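Local coordinates for alpha-catenin-like protein hmp-1 (Caenorhabditis elegans, PDB 5H5M) that links the cadherin-bound beta-catenin of adherens junctions to actin filaments, supporting the cell migration and shape changes that enclose and elongate the worm embryo, at residues A[360-363]-A[364-368]. Numbering follows the deposited sequence.
Sequences TLVH and DAVKD
The carbonyl oxygens of T360 to H363 accept the amide N-H groups of D364 to K367 in successive i to i+4 bonds, the D364 N to T360 O bond being 2.9 Å long. The A365 N to L361 O bond is weak at 3.4 Å. This part of helix 345-374, the last helix of the M-domain fragment, is packed in a four-helix bundle of the vinculin/alpha-catenin family. The buried side carries V362 and V366, and V362 CG1 lies 4.4 Å from V366 CG2; V362 meets I283 and A287 of helix 276-300 and F325 of helix 305-339, V366 meets I248 of helix 237-260, and A365 fits against L317 and R321. On the more open side the T360 and D364 side chains extend alongside each other, and the T360 methyl CG2 comes 3.1 Å from D364 OD2. T360 OG1 turns instead to the I356 carbonyl, one helical turn back. With CG anti to the backbone N (chi1 -169°), the H363 ring lies next to the K367 chain and against helix 237-260. The K367 chain passes beside the ring at a slant, its CE 4.1 Å from H363 ND1, while E245 of helix 237-260 touches both side chains. A bend at chi3 (-66°) curls the lysine back past the imidazole, and its ammonium NZ reaches D364 OD1 at 3.2 Å in a salt bridge whose hydrogen bond is weak.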
loop_
_atom_site.group_PDB
_atom_site.type_symbol
_atom_site.label_atom_id
_atom_site.label_comp_id
_atom_site.label_asym_id
_atom_site.label_seq_id
_atom_site.Cartn_x
_atom_site.Cartn_y
_atom_site.Cartn_z
ATOM N N THR A 360 -17.178 -0.124 -11.974
ATOM C CA THR A 360 -17.374 -1.568 -12.050
ATOM C C THR A 360 -16.580 -2.171 -13.215
ATOM O O THR A 360 -16.152 -3.324 -13.153
ATOM C CB THR A 360 -18.876 -1.900 -12.170
ATOM O OG1 THR A 360 -19.556 -1.392 -11.016
ATOM C CG2 THR A 360 -19.112 -3.393 -12.238
ATOM N N LEU A 361 -16.370 -1.378 -14.265
ATOM C CA LEU A 361 -15.454 -1.741 -15.346
ATOM C C LEU A 361 -14.089 -2.150 -14.799
ATOM O O LEU A 361 -13.594 -3.244 -15.073
ATOM C CB LEU A 361 -15.278 -0.572 -16.319
ATOM C CG LEU A 361 -16.036 -0.492 -17.644
ATOM C CD1 LEU A 361 -17.472 -0.948 -17.501
ATOM C CD2 LEU A 361 -15.974 0.937 -18.169
ATOM N N VAL A 362 -13.486 -1.252 -14.029
ATOM C CA VAL A 362 -12.173 -1.485 -13.443
ATOM C C VAL A 362 -12.215 -2.586 -12.384
ATOM O O VAL A 362 -11.373 -3.484 -12.371
ATOM C CB VAL A 362 -11.612 -0.193 -12.811
ATOM C CG1 VAL A 362 -10.309 -0.471 -12.077
ATOM C CG2 VAL A 362 -11.413 0.881 -13.875
ATOM N N HIS A 363 -13.212 -2.512 -11.509
ATOM C CA HIS A 363 -13.318 -3.398 -10.352
ATOM C C HIS A 363 -13.525 -4.868 -10.736
ATOM O O HIS A 363 -12.842 -5.750 -10.210
ATOM C CB HIS A 363 -14.461 -2.924 -9.446
ATOM C CG HIS A 363 -14.493 -3.591 -8.108
ATOM N ND1 HIS A 363 -15.551 -4.371 -7.691
ATOM C CD2 HIS A 363 -13.602 -3.594 -7.089
ATOM C CE1 HIS A 363 -15.309 -4.825 -6.474
ATOM N NE2 HIS A 363 -14.132 -4.368 -6.087
ATOM N N ASP A 364 -14.465 -5.127 -11.643
ATOM C CA ASP A 364 -14.707 -6.483 -12.143
ATOM C C ASP A 364 -13.459 -7.063 -12.796
ATOM O O ASP A 364 -13.139 -8.242 -12.617
ATOM C CB ASP A 364 -15.856 -6.504 -13.154
ATOM C CG ASP A 364 -17.224 -6.522 -12.497
ATOM O OD1 ASP A 364 -17.311 -6.817 -11.287
ATOM O OD2 ASP A 364 -18.219 -6.255 -13.200
ATOM N N ALA A 365 -12.767 -6.228 -13.566
ATOM C CA ALA A 365 -11.570 -6.656 -14.273
ATOM C C ALA A 365 -10.472 -7.050 -13.287
ATOM O O ALA A 365 -9.714 -7.987 -13.533
ATOM C CB ALA A 365 -11.085 -5.563 -15.208
ATOM N N VAL A 366 -10.397 -6.336 -12.168
ATOM C CA VAL A 366 -9.446 -6.678 -11.117
ATOM C C VAL A 366 -9.801 -8.028 -10.503
ATOM O O VAL A 366 -8.920 -8.851 -10.250
ATOM C CB VAL A 366 -9.396 -5.591 -10.022
ATOM C CG1 VAL A 366 -8.642 -6.089 -8.798
ATOM C CG2 VAL A 366 -8.737 -4.333 -10.567
ATOM N N LYS A 367 -11.094 -8.266 -10.291
ATOM C CA LYS A 367 -11.552 -9.539 -9.738
ATOM C C LYS A 367 -11.289 -10.702 -10.697
ATOM O O LYS A 367 -11.016 -11.820 -10.262
ATOM C CB LYS A 367 -13.043 -9.477 -9.391
ATOM C CG LYS A 367 -13.373 -8.548 -8.232
ATOM C CD LYS A 367 -14.818 -8.709 -7.782
ATOM C CE LYS A 367 -15.782 -8.244 -8.855
ATOM N NZ LYS A 367 -17.201 -8.316 -8.407
ATOM N N ASP A 368 -11.377 -10.433 -11.997
ATOM C CA ASP A 368 -11.102 -11.448 -13.011
ATOM C C ASP A 368 -9.631 -11.840 -12.994
ATOM O O ASP A 368 -9.287 -13.011 -13.157
ATOM C CB ASP A 368 -11.496 -10.949 -14.405
ATOM C CG ASP A 368 -12.999 -10.807 -14.575
ATOM O OD1 ASP A 368 -13.753 -11.392 -13.769
ATOM O OD2 ASP A 368 -13.426 -10.114 -15.523
#